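Local coordinates for alkaline serine protease (Pseudoalteromonas sp., PDB 1Y9Z), which probably hydrolyses peptide bonds in proteins as a cold-adapted, subtilisin-like serine protease that carries an inserted beta-barrel domain, at residues A[14-19]-A[383-388]; A[38-43]-A[206-211]; A[75-80]-A[85-90]. All coordinates share one frame; numbering follows the deposited sequence.

Interaction 1 (A[14-19]-A[383-388])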
ATOM      1  N   THR A  14      14.919  -2.854  -4.658  1.00 25.74           N
ATOM      2  CA  THR A  14      15.357  -2.577  -6.019  1.00 25.15           C
ATOM      3  C   THR A  14      16.858  -2.776  -6.212  1.00 24.49           C
ATOM      4  O   THR A  14      17.320  -2.971  -7.336  1.00 23.74           O
ATOM      5  CB  THR A  14      14.996  -1.137  -6.433  1.00 24.88           C
ATOM      6  OG1 THR A  14      15.662  -0.207  -5.570  1.00 26.46           O
ATOM      7  CG2 THR A  14      13.493  -0.919  -6.341  1.00 26.13           C
ATOM      8  N   VAL A  15      17.615  -2.732  -5.120  1.00 23.07           N
ATOM      9  CA  VAL A  15      19.063  -2.904  -5.187  1.00 23.59           C
ATOM     10  C   VAL A  15      19.503  -4.365  -5.117  1.00 21.94           C
ATOM     11  O   VAL A  15      20.616  -4.703  -5.518  1.00 23.14           O
ATOM     12  CB  VAL A  15      19.765  -2.120  -4.066  1.00 24.98           C
ATOM     13  CG1 VAL A  15      19.599  -0.626  -4.298  1.00 26.99           C
ATOM     14  CG2 VAL A  15      19.189  -2.515  -2.723  1.00 27.42           C
ATOM     15  N   LEU A  16      18.637  -5.228  -4.599  1.00 19.47           N
ATOM     16  CA  LEU A  16      18.951  -6.650  -4.506  1.00 17.76           C
ATOM     17  C   LEU A  16      18.423  -7.342  -5.758  1.00 16.22           C
ATOM     18  O   LEU A  16      17.825  -6.700  -6.619  1.00 16.21           O
ATOM     19  CB  LEU A  16      18.305  -7.264  -3.260  1.00 17.40           C
ATOM     20  CG  LEU A  16      18.801  -6.761  -1.902  1.00 17.22           C
ATOM     21  CD1 LEU A  16      18.059  -7.494  -0.791  1.00 16.94           C
ATOM     22  CD2 LEU A  16      20.302  -6.989  -1.782  1.00 18.17           C
ATOM     23  N   SER A  17      18.647  -8.649  -5.856  1.00 14.85           N
ATOM     24  CA  SER A  17      18.188  -9.421  -7.006  1.00 14.27           C
ATOM     25  C   SER A  17      17.416 -10.653  -6.559  1.00 13.23           C
ATOM     26  O   SER A  17      17.848 -11.365  -5.654  1.00 13.85           O
ATOM     27  CB  SER A  17      19.377  -9.861  -7.860  1.00 14.97           C
ATOM     28  OG  SER A  17      18.970 -10.806  -8.835  1.00 16.34           O
ATOM     29  N   ASP A  18      16.279 -10.906  -7.201  1.00 11.50           N
ATOM     30  CA  ASP A  18      15.455 -12.060  -6.862  1.00 11.62           C
ATOM     31  C   ASP A  18      15.812 -13.288  -7.696  1.00 11.48           C
ATOM     32  O   ASP A  18      15.012 -14.209  -7.823  1.00 11.21           O
ATOM     33  CB  ASP A  18      13.967 -11.728  -7.052  1.00 12.12           C
ATOM     34  CG  ASP A  18      13.588 -11.513  -8.511  1.00 13.35           C
ATOM     35  OD1 ASP A  18      14.473 -11.601  -9.387  1.00 12.80           O
ATOM     36  OD2 ASP A  18      12.395 -11.257  -8.783  1.00 12.35           O
ATOM     37  N   SER A  19      17.021 -13.310  -8.249  1.00 12.46           N
ATOM     38  CA  SER A  19      17.445 -14.427  -9.089  1.00 13.66           C
ATOM     39  C   SER A  19      17.339 -15.794  -8.421  1.00 13.10           C
ATOM     40  O   SER A  19      17.161 -16.799  -9.104  1.00 13.90           O
ATOM     41  CB  SER A  19      18.882 -14.217  -9.583  1.00 14.52           C
ATOM     42  OG  SER A  19      19.817 -14.355  -8.528  1.00 19.27           O
ATOM     43  N   TRP A 383      15.301 -14.125   2.326  1.00 12.61           N
ATOM     44  CA  TRP A 383      15.420 -15.540   2.647  1.00 11.81           C
ATOM     45  C   TRP A 383      15.984 -16.347   1.476  1.00 12.49           C
ATOM     46  O   TRP A 383      16.667 -17.349   1.685  1.00 12.98           O
ATOM     47  CB  TRP A 383      14.049 -16.098   3.038  1.00 11.18           C
ATOM     48  CG  TRP A 383      14.084 -17.329   3.899  1.00 11.74           C
ATOM     49  CD1 TRP A 383      15.179 -18.075   4.241  1.00 11.94           C
ATOM     50  CD2 TRP A 383      12.962 -17.952   4.530  1.00 11.54           C
ATOM     51  NE1 TRP A 383      14.804 -19.124   5.050  1.00 12.92           N
ATOM     52  CE2 TRP A 383      13.448 -19.072   5.242  1.00 12.14           C
ATOM     53  CE3 TRP A 383      11.588 -17.672   4.564  1.00 11.96           C
ATOM     54  CZ2 TRP A 383      12.609 -19.913   5.982  1.00 12.07           C
ATOM     55  CZ3 TRP A 383      10.754 -18.509   5.299  1.00 12.12           C
ATOM     56  CH2 TRP A 383      11.269 -19.618   5.997  1.00 11.88           C
ATOM     57  N   SER A 384      15.706 -15.915   0.248  1.00 12.69           N
ATOM     58  CA  SER A 384      16.193 -16.641  -0.925  1.00 12.78           C
ATOM     59  C   SER A 384      17.718 -16.677  -0.997  1.00 13.53           C
ATOM     60  O   SER A 384      18.288 -17.560  -1.640  1.00 13.65           O
ATOM     61  CB  SER A 384      15.624 -16.044  -2.219  1.00 12.58           C
ATOM     62  OG  SER A 384      16.222 -14.802  -2.544  1.00 11.60           O
ATOM     63  N   TYR A 385      18.376 -15.721  -0.346  1.00 14.05           N
ATOM     64  CA  TYR A 385      19.837 -15.680  -0.337  1.00 14.90           C
ATOM     65  C   TYR A 385      20.388 -16.672   0.682  1.00 15.43           C
ATOM     66  O   TYR A 385      21.546 -17.088   0.596  1.00 16.66           O
ATOM     67  CB  TYR A 385      20.357 -14.286   0.021  1.00 15.09           C
ATOM     68  CG  TYR A 385      20.315 -13.255  -1.089  1.00 16.38           C
ATOM     69  CD1 TYR A 385      19.155 -12.528  -1.358  1.00 17.28           C
ATOM     70  CD2 TYR A 385      21.455 -12.972  -1.843  1.00 16.70           C
ATOM     71  CE1 TYR A 385      19.134 -11.537  -2.341  1.00 17.41           C
ATOM     72  CE2 TYR A 385      21.445 -11.986  -2.830  1.00 17.68           C
ATOM     73  CZ  TYR A 385      20.286 -11.271  -3.072  1.00 16.96           C
ATOM     74  OH  TYR A 385      20.284 -10.279  -4.030  1.00 19.02           O
ATOM     75  N   HIS A 386      19.556 -17.042   1.652  1.00 14.76           N
ATOM     76  CA  HIS A 386      19.963 -17.970   2.702  1.00 15.54           C
ATOM     77  C   HIS A 386      18.825 -18.905   3.094  1.00 15.44           C
ATOM     78  O   HIS A 386      18.326 -18.851   4.217  1.00 14.12           O
ATOM     79  CB  HIS A 386      20.424 -17.186   3.931  1.00 16.53           C
ATOM     80  CG  HIS A 386      21.634 -16.341   3.683  1.00 18.19           C
ATOM     81  ND1 HIS A 386      22.894 -16.877   3.522  1.00 19.90           N
ATOM     82  CD2 HIS A 386      21.774 -15.002   3.542  1.00 18.87           C
ATOM     83  CE1 HIS A 386      23.758 -15.904   3.294  1.00 18.97           C
ATOM     84  NE2 HIS A 386      23.104 -14.757   3.301  1.00 20.57           N
ATOM     85  N   PRO A 387      18.412 -19.787   2.172  1.00 15.53           N
ATOM     86  CA  PRO A 387      17.326 -20.735   2.424  1.00 15.99           C
ATOM     87  C   PRO A 387      17.615 -21.751   3.523  1.00 18.28           C
ATOM     88  O   PRO A 387      16.713 -22.466   3.965  1.00 19.14           O
ATOM     89  CB  PRO A 387      17.125 -21.390   1.061  1.00 15.99           C
ATOM     90  CG  PRO A 387      18.507 -21.377   0.486  1.00 16.38           C
ATOM     91  CD  PRO A 387      18.973 -19.983   0.823  1.00 16.20           C
ATOM     92  N   GLU A 388      18.866 -21.815   3.968  1.00 18.34           N
ATOM     93  CA  GLU A 388      19.235 -22.758   5.016  1.00 19.56           C
ATOM     94  C   GLU A 388      18.798 -22.266   6.392  1.00 19.03           C
ATOM     95  O   GLU A 388      18.669 -23.055   7.327  1.00 20.90           O
ATOM     96  CB  GLU A 388      20.749 -23.015   5.011  1.00 21.39           C
ATOM     97  CG  GLU A 388      21.615 -21.855   5.495  1.00 24.01           C
ATOM     98  CD  GLU A 388      21.835 -20.784   4.442  1.00 25.67           C
ATOM     99  OE1 GLU A 388      22.512 -19.780   4.754  1.00 27.36           O
ATOM    100  OE2 GLU A 388      21.340 -20.945   3.306  1.00 25.75           O
TER
HETATM  101  O   HOH W   1      17.364 -14.002  -4.935  1.00 14.74           O

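Interaction 2 (A[38-43]-A[206-211]). With CA (calcium ion), chain C.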
ATOM      1  N   ASN A  38      -1.599  -7.895 -17.137  1.00 10.90           N
ATOM      2  CA  ASN A  38      -0.291  -7.941 -17.791  1.00 12.88           C
ATOM      3  C   ASN A  38       0.894  -7.955 -16.831  1.00 11.65           C
ATOM      4  O   ASN A  38       1.941  -8.516 -17.147  1.00 12.85           O
ATOM      5  CB  ASN A  38      -0.120  -6.765 -18.757  1.00 14.63           C
ATOM      6  CG  ASN A  38      -1.014  -6.869 -19.977  1.00 18.32           C
ATOM      7  OD1 ASN A  38      -1.500  -7.948 -20.320  1.00 20.38           O
ATOM      8  ND2 ASN A  38      -1.218  -5.745 -20.654  1.00 19.55           N
ATOM      9  N   ASP A  39       0.739  -7.336 -15.665  1.00 10.94           N
ATOM     10  CA  ASP A  39       1.830  -7.292 -14.695  1.00  9.99           C
ATOM     11  C   ASP A  39       1.807  -8.464 -13.718  1.00  9.07           C
ATOM     12  O   ASP A  39       2.611  -8.511 -12.792  1.00 10.34           O
ATOM     13  CB  ASP A  39       1.790  -5.971 -13.916  1.00 10.30           C
ATOM     14  CG  ASP A  39       2.874  -4.998 -14.354  1.00 10.06           C
ATOM     15  OD1 ASP A  39       3.432  -5.186 -15.453  1.00 11.02           O
ATOM     16  OD2 ASP A  39       3.166  -4.040 -13.606  1.00 11.27           O
ATOM     17  N   LEU A  40       0.898  -9.413 -13.933  1.00  9.44           N
ATOM     18  CA  LEU A  40       0.784 -10.573 -13.045  1.00  9.83           C
ATOM     19  C   LEU A  40       0.634 -11.916 -13.754  1.00 10.26           C
ATOM     20  O   LEU A  40       0.887 -12.965 -13.165  1.00 10.70           O
ATOM     21  CB  LEU A  40      -0.416 -10.397 -12.112  1.00  9.99           C
ATOM     22  CG  LEU A  40      -0.385  -9.235 -11.123  1.00  9.11           C
ATOM     23  CD1 LEU A  40      -1.731  -9.141 -10.419  1.00  9.51           C
ATOM     24  CD2 LEU A  40       0.738  -9.448 -10.118  1.00 10.67           C
ATOM     25  N   ASN A  41       0.224 -11.878 -15.014  1.00 11.17           N
ATOM     26  CA  ASN A  41      -0.002 -13.089 -15.791  1.00 11.93           C
ATOM     27  C   ASN A  41       1.157 -14.079 -15.849  1.00 12.39           C
ATOM     28  O   ASN A  41       0.970 -15.273 -15.613  1.00 13.58           O
ATOM     29  CB  ASN A  41      -0.393 -12.708 -17.221  1.00 13.27           C
ATOM     30  CG  ASN A  41      -0.769 -13.909 -18.061  1.00 15.65           C
ATOM     31  OD1 ASN A  41      -1.854 -14.469 -17.913  1.00 18.84           O
ATOM     32  ND2 ASN A  41       0.133 -14.319 -18.944  1.00 16.89           N
ATOM     33  N   ALA A  42       2.351 -13.580 -16.152  1.00 11.98           N
ATOM     34  CA  ALA A  42       3.524 -14.435 -16.307  1.00 12.11           C
ATOM     35  C   ALA A  42       4.366 -14.750 -15.076  1.00 12.47           C
ATOM     36  O   ALA A  42       5.545 -15.093 -15.199  1.00 13.51           O
ATOM     37  CB  ALA A  42       4.416 -13.871 -17.408  1.00 13.22           C
ATOM     38  N   ASN A  43       3.784 -14.636 -13.889  1.00 11.90           N
ATOM     39  CA  ASN A  43       4.523 -14.974 -12.679  1.00 11.23           C
ATOM     40  C   ASN A  43       4.448 -16.487 -12.488  1.00  9.55           C
ATOM     41  O   ASN A  43       3.618 -17.155 -13.105  1.00  9.92           O
ATOM     42  CB  ASN A  43       3.917 -14.293 -11.448  1.00 10.23           C
ATOM     43  CG  ASN A  43       4.540 -12.945 -11.158  1.00 11.51           C
ATOM     44  OD1 ASN A  43       5.750 -12.772 -11.290  1.00 13.95           O
ATOM     45  ND2 ASN A  43       3.721 -11.986 -10.739  1.00 10.50           N
ATOM     46  N   LEU A 206       0.799   2.546  -4.719  1.00  8.71           N
ATOM     47  CA  LEU A 206       0.354   2.234  -6.070  1.00  9.48           C
ATOM     48  C   LEU A 206       0.657   0.778  -6.396  1.00  8.86           C
ATOM     49  O   LEU A 206       1.769   0.300  -6.165  1.00  9.04           O
ATOM     50  CB  LEU A 206       1.069   3.136  -7.078  1.00  9.63           C
ATOM     51  CG  LEU A 206       0.777   2.882  -8.561  1.00 10.06           C
ATOM     52  CD1 LEU A 206      -0.684   3.199  -8.861  1.00 10.52           C
ATOM     53  CD2 LEU A 206       1.701   3.746  -9.413  1.00 11.28           C
ATOM     54  N   SER A 207      -0.331   0.067  -6.926  1.00  8.48           N
ATOM     55  CA  SER A 207      -0.128  -1.323  -7.304  1.00  7.73           C
ATOM     56  C   SER A 207      -1.176  -1.762  -8.315  1.00  8.04           C
ATOM     57  O   SER A 207      -2.040  -0.982  -8.719  1.00  8.61           O
ATOM     58  CB  SER A 207      -0.182  -2.242  -6.075  1.00  8.13           C
ATOM     59  OG  SER A 207       0.222  -3.564  -6.407  1.00  8.24           O
ATOM     60  N   THR A 208      -1.075  -3.019  -8.722  1.00  8.52           N
ATOM     61  CA  THR A 208      -1.997  -3.628  -9.668  1.00  9.11           C
ATOM     62  C   THR A 208      -3.365  -3.873  -9.035  1.00  9.35           C
ATOM     63  O   THR A 208      -3.467  -4.169  -7.845  1.00  9.52           O
ATOM     64  CB  THR A 208      -1.465  -4.996 -10.120  1.00  8.62           C
ATOM     65  OG1 THR A 208      -1.107  -5.759  -8.959  1.00  8.63           O
ATOM     66  CG2 THR A 208      -0.238  -4.842 -11.003  1.00  9.83           C
ATOM     67  N   VAL A 209      -4.418  -3.724  -9.830  1.00  9.19           N
ATOM     68  CA  VAL A 209      -5.768  -4.028  -9.369  1.00  9.06           C
ATOM     69  C   VAL A 209      -6.457  -4.749 -10.518  1.00  8.81           C
ATOM     70  O   VAL A 209      -5.972  -4.723 -11.650  1.00  9.48           O
ATOM     71  CB  VAL A 209      -6.591  -2.769  -8.991  1.00  8.77           C
ATOM     72  CG1 VAL A 209      -5.961  -2.073  -7.789  1.00 10.38           C
ATOM     73  CG2 VAL A 209      -6.706  -1.831 -10.179  1.00  9.98           C
ATOM     74  N   THR A 210      -7.569  -5.413 -10.226  1.00  9.27           N
ATOM     75  CA  THR A 210      -8.318  -6.126 -11.252  1.00  9.67           C
ATOM     76  C   THR A 210      -8.492  -5.199 -12.451  1.00  9.85           C
ATOM     77  O   THR A 210      -8.876  -4.038 -12.300  1.00  9.71           O
ATOM     78  CB  THR A 210      -9.685  -6.551 -10.709  1.00  9.79           C
ATOM     79  OG1 THR A 210      -9.485  -7.363  -9.546  1.00 10.11           O
ATOM     80  CG2 THR A 210     -10.462  -7.343 -11.754  1.00 11.97           C
ATOM     81  N   VAL A 211      -8.202  -5.721 -13.640  1.00  9.53           N
ATOM     82  CA  VAL A 211      -8.281  -4.938 -14.866  1.00 10.52           C
ATOM     83  C   VAL A 211      -9.535  -4.080 -14.985  1.00 10.19           C
ATOM     84  O   VAL A 211     -10.660  -4.570 -14.864  1.00 11.07           O
ATOM     85  CB  VAL A 211      -8.165  -5.855 -16.107  1.00 10.40           C
ATOM     86  CG1 VAL A 211      -8.391  -5.051 -17.384  1.00 11.52           C
ATOM     87  CG2 VAL A 211      -6.782  -6.502 -16.139  1.00 10.53           C
TER
HETATM   88 CA    CA C 603       5.412  -3.874 -14.844  1.00  8.74          CA

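Interaction 3 (A[75-80]-A[85-90]). With CA (calcium ion), chain C.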
ATOM      1  N   ALA A  75       4.715  -7.580  -8.898  1.00  9.26           N
ATOM      2  CA  ALA A  75       4.295  -7.017 -10.181  1.00  9.34           C
ATOM      3  C   ALA A  75       5.516  -7.195 -11.090  1.00  9.15           C
ATOM      4  O   ALA A  75       6.644  -6.890 -10.698  1.00 10.25           O
ATOM      5  CB  ALA A  75       3.940  -5.545 -10.040  1.00  8.21           C
ATOM      6  N   ILE A  76       5.284  -7.691 -12.300  1.00  8.93           N
ATOM      7  CA  ILE A  76       6.360  -7.986 -13.240  1.00  9.65           C
ATOM      8  C   ILE A  76       7.086  -6.805 -13.872  1.00  8.64           C
ATOM      9  O   ILE A  76       6.469  -5.818 -14.263  1.00  9.01           O
ATOM     10  CB  ILE A  76       5.826  -8.899 -14.357  1.00 10.05           C
ATOM     11  CG1 ILE A  76       5.273 -10.184 -13.737  1.00 12.54           C
ATOM     12  CG2 ILE A  76       6.932  -9.229 -15.353  1.00  9.49           C
ATOM     13  CD1 ILE A  76       4.557 -11.080 -14.719  1.00 14.44           C
ATOM     14  N   ALA A  77       8.409  -6.922 -13.955  1.00  9.34           N
ATOM     15  CA  ALA A  77       9.242  -5.893 -14.571  1.00  9.29           C
ATOM     16  C   ALA A  77       9.092  -6.072 -16.081  1.00  9.27           C
ATOM     17  O   ALA A  77       9.455  -7.119 -16.626  1.00 11.03           O
ATOM     18  CB  ALA A  77      10.696  -6.081 -14.152  1.00  9.84           C
ATOM     19  N   ASN A  78       8.559  -5.056 -16.752  1.00  9.70           N
ATOM     20  CA  ASN A  78       8.326  -5.149 -18.189  1.00 11.05           C
ATOM     21  C   ASN A  78       8.065  -3.814 -18.886  1.00 12.18           C
ATOM     22  O   ASN A  78       7.371  -3.774 -19.900  1.00 13.93           O
ATOM     23  CB  ASN A  78       7.133  -6.072 -18.440  1.00 10.04           C
ATOM     24  CG  ASN A  78       5.916  -5.667 -17.630  1.00  9.84           C
ATOM     25  OD1 ASN A  78       5.848  -4.546 -17.123  1.00 10.39           O
ATOM     26  ND2 ASN A  78       4.945  -6.570 -17.512  1.00 11.05           N
ATOM     27  N   ASN A  79       8.600  -2.722 -18.359  1.00 14.10           N
ATOM     28  CA  ASN A  79       8.398  -1.417 -18.996  1.00 17.18           C
ATOM     29  C   ASN A  79       6.942  -0.912 -19.047  1.00 17.64           C
ATOM     30  O   ASN A  79       6.623   0.001 -19.813  1.00 18.94           O
ATOM     31  CB  ASN A  79       8.984  -1.439 -20.416  1.00 20.84           C
ATOM     32  CG  ASN A  79       9.057  -0.056 -21.047  1.00 23.24           C
ATOM     33  OD1 ASN A  79       9.659   0.862 -20.491  1.00 25.59           O
ATOM     34  ND2 ASN A  79       8.448   0.093 -22.219  1.00 23.37           N
ATOM     35  N   GLU A  80       6.057  -1.516 -18.258  1.00 16.12           N
ATOM     36  CA  GLU A  80       4.661  -1.071 -18.186  1.00 14.60           C
ATOM     37  C   GLU A  80       4.187  -1.248 -16.749  1.00 12.69           C
ATOM     38  O   GLU A  80       4.707  -2.088 -16.018  1.00 10.35           O
ATOM     39  CB  GLU A  80       3.746  -1.863 -19.139  1.00 16.84           C
ATOM     40  CG  GLU A  80       3.409  -3.287 -18.710  1.00 18.51           C
ATOM     41  CD  GLU A  80       2.395  -3.955 -19.635  1.00 19.28           C
ATOM     42  OE1 GLU A  80       1.197  -3.593 -19.588  1.00 18.90           O
ATOM     43  OE2 GLU A  80       2.798  -4.841 -20.418  1.00 22.81           O
ATOM     44  N   VAL A  85       8.327  -6.297  -5.215  1.00 10.83           N
ATOM     45  CA  VAL A  85       9.579  -6.598  -4.531  1.00 11.04           C
ATOM     46  C   VAL A  85      10.432  -7.592  -5.318  1.00 10.84           C
ATOM     47  O   VAL A  85      11.651  -7.433  -5.410  1.00 12.76           O
ATOM     48  CB  VAL A  85       9.319  -7.151  -3.110  1.00  9.47           C
ATOM     49  CG1 VAL A  85      10.640  -7.492  -2.436  1.00 10.84           C
ATOM     50  CG2 VAL A  85       8.564  -6.121  -2.284  1.00 10.81           C
ATOM     51  N   MET A  86       9.787  -8.615  -5.873  1.00 10.66           N
ATOM     52  CA  MET A  86      10.456  -9.643  -6.680  1.00 11.47           C
ATOM     53  C   MET A  86       9.726  -9.608  -8.022  1.00 10.90           C
ATOM     54  O   MET A  86       8.770 -10.351  -8.245  1.00 12.69           O
ATOM     55  CB  MET A  86      10.307 -11.009  -6.011  1.00 11.50           C
ATOM     56  CG  MET A  86      10.897 -11.047  -4.601  1.00 12.52           C
ATOM     57  SD  MET A  86      10.626 -12.593  -3.719  1.00 10.98           S
ATOM     58  CE  MET A  86       8.912 -12.382  -3.217  1.00 11.61           C
ATOM     59  N   PRO A  87      10.188  -8.746  -8.940  1.00 12.32           N
ATOM     60  CA  PRO A  87       9.598  -8.556 -10.267  1.00 11.99           C
ATOM     61  C   PRO A  87      10.126  -9.343 -11.461  1.00 13.20           C
ATOM     62  O   PRO A  87       9.613  -9.176 -12.569  1.00 14.07           O
ATOM     63  CB  PRO A  87       9.803  -7.072 -10.482  1.00 12.75           C
ATOM     64  CG  PRO A  87      11.236  -6.924 -10.005  1.00 12.21           C
ATOM     65  CD  PRO A  87      11.284  -7.780  -8.729  1.00 11.15           C
ATOM     66  N   ASN A  88      11.121 -10.198 -11.263  1.00 12.40           N
ATOM     67  CA  ASN A  88      11.694 -10.906 -12.400  1.00 13.76           C
ATOM     68  C   ASN A  88      11.216 -12.317 -12.715  1.00 13.18           C
ATOM     69  O   ASN A  88      11.940 -13.095 -13.342  1.00 13.31           O
ATOM     70  CB  ASN A  88      13.218 -10.875 -12.289  1.00 14.27           C
ATOM     71  CG  ASN A  88      13.757  -9.463 -12.154  1.00 14.27           C
ATOM     72  OD1 ASN A  88      14.198  -9.052 -11.081  1.00 17.03           O
ATOM     73  ND2 ASN A  88      13.705  -8.704 -13.244  1.00 15.39           N
ATOM     74  N   GLN A  89      10.001 -12.650 -12.292  1.00 12.68           N
ATOM     75  CA  GLN A  89       9.421 -13.958 -12.585  1.00 12.31           C
ATOM     76  C   GLN A  89      10.250 -15.144 -12.083  1.00 13.29           C
ATOM     77  O   GLN A  89      10.441 -16.134 -12.794  1.00 14.90           O
ATOM     78  CB  GLN A  89       9.195 -14.067 -14.098  1.00 14.26           C
ATOM     79  CG  GLN A  89       8.195 -13.045 -14.627  1.00 15.78           C
ATOM     80  CD  GLN A  89       8.269 -12.859 -16.130  1.00 15.07           C
ATOM     81  OE1 GLN A  89       9.084 -12.085 -16.634  1.00 16.17           O
ATOM     82  NE2 GLN A  89       7.419 -13.573 -16.853  1.00 16.69           N
ATOM     83  N   ASN A  90      10.718 -15.044 -10.844  1.00 13.13           N
ATOM     84  CA  ASN A  90      11.520 -16.099 -10.231  1.00 12.92           C
ATOM     85  C   ASN A  90      10.814 -16.713  -9.024  1.00 12.62           C
ATOM     86  O   ASN A  90      10.714 -17.934  -8.904  1.00 13.11           O
ATOM     87  CB  ASN A  90      12.876 -15.538  -9.797  1.00 12.91           C
ATOM     88  CG  ASN A  90      13.783 -15.231 -10.972  1.00 12.70           C
ATOM     89  OD1 ASN A  90      14.402 -14.167 -11.033  1.00 15.59           O
ATOM     90  ND2 ASN A  90      13.876 -16.169 -11.908  1.00 11.25           N
TER
HETATM   91 CA    CA C 603       5.412  -3.874 -14.844  1.00  8.74          CA
HETATM   92  O   HOH W   2      10.496  -9.776 -15.723  1.00 15.29           O

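Interaction 1 (A[14-19]-A[383-388])
Y385, in the last turn of helix 368-385, reaches the L16-S17 peptide with the outer half of its ring. CB does not itself point at the loop; chi1 of -78° sets CG beside the backbone N, anti to the carbonyl carbon, and the ring runs out from there to 14-19. Y385 CE1 is the first atom to meet the loop: it lies 3.6 Å from S17 O, and L16 CB comes to Y385 CE1 obliquely, at a loose 4.4 Å. CZ is equally close to S17 O. The contact culminates at Y385 OH, which accepts a hydrogen bond from S17 N at 2.9 Å; the N-H...O angle of 167° makes it nearly straight. L16 CB lies 3.7 Å from Y385 OH, so one hydroxyl oxygen meets both a backbone donor and aliphatic carbon. A second link is indirect: a water donates to S17 O and to S384 OG, each at 2.8 Å, while S384 OG is also hydrogen-bonded to L381 O one turn back in its own helix. L16 and Y385 both touch K425 of helix 421-430 at this surface contact. The arrangement joins the loop before the first core strand to the far end of the long helix whose beginning carries S369 of the inhibitor pocket, the helix that in subtilases starts at the Gly-Thr-Ser-Met-Ala motif.

Interaction 2 (A[38-43]-A[206-211])
D39 OD1 is gripped by two groups while the CB of the same residue packs on T208. The calcium ion lies 2.5 Å from D39 OD1, and N78 ND2 probably donates a hydrogen bond to the same oxygen. D39 OD2 binds the calcium ion at 2.6 Å, so the carboxylate is bidentate and its rotation is fixed by the metal. Its chi1 of -105° lies far from a staggered position, consistent with a group turned to suit the site. One bond back from the carboxylate carbon, D39 CB meets T208 CG2 at 3.7 Å. The other branch of T208 serves a different neighbour: chi1 of 50° puts OG1 between the backbone N and the carbonyl carbon, where L40 CD1 touches T208 OG1 at 3.7 Å and the two side chains cross obliquely. The hydroxyl is not left to this apolar partner, because it is hydrogen-bonded to T67 O in helix 65-74. Y362, from the strand paired with 205-208, also packs against D39 and T208. The direct contact between 38-43 and 206-211 is van der Waals in kind, made by buried residues. Chemically, then, the polar work is divided: calcium probably keeps D39 ionised and neutralises part of its charge, helix 65-74 satisfies T208, and the segments meet through D39 CB on T208 CG2 and L40 CD1 on T208 OG1, without a hydrogen bond.

Interaction 3 (A[75-80]-A[85-90])
The P87 backbone carbonyl takes the N-H of A77 from 23° out of its plane, with I76 CA beside the same oxygen. A77 N lies 2.9 Å from P87 O. Its N-H...O angle of 170° makes the bond nearly straight. I76 CA adds a CA-H...O contact, and A77 CB packs on P87 CB. From the pyrrolidine ring, P87 CB also lies against A75 O at 3.2 Å. The second flat group, the Q89 side-chain amide, brings Q89 OE1 to I76 CG2 at 3.8 Å, the two side chains crossing at about a right angle. The Q89 CG methylene lies against I76 CG2 and I76 CD1, 4.1 Å from each, while Q89 NE2 is hydrogen-bonded to A42 O. A water lies within hydrogen-bonding distance of both Q89 OE1 and A77 O.

These contacts flank a calcium loop. I76 O binds the calcium ion at 2.3 Å and E80 O at 2.2 Å. N78 chi1, 52°, turns the amide back over its own loop: N78 OD1 reaches the calcium ion at 2.4 Å and also accepts from E80 N above its carbonyl plane, an Asx turn. E2, D39 and V82 complete the site, which resembles the high-affinity calcium site of subtilisins. In the fold, the two segments make up most of the connection from helix 65-74 to strand 92-100, which lies between 44-47 and 25-30 in the sheet. V85 and M86 hydrogen-bond back to T72 and I73 of that helix through their backbones, and their side chains pack on helix 368-385.

In the fold
Read from the N terminus, the three contacts form a nested set, and none crosses another. Interaction 1 closes the widest loop, bringing the chain just after helix 6-10 to the end of helix 368-385. Interaction 2 lies within that span and ties the turn before strand 44-47 to strand 205-208. Interaction 3 closes the shortest loop, inside both, between helix 65-74 and strand 92-100. It is also the hub: D39 of interaction 2 shares its calcium ion and pairs by backbone with I76, while D18 OD2 of the 14-19 loop probably accepts a hydrogen bond from N88 N. Interactions 1 and 2 do not touch, their nearest atoms being about 7 Å apart.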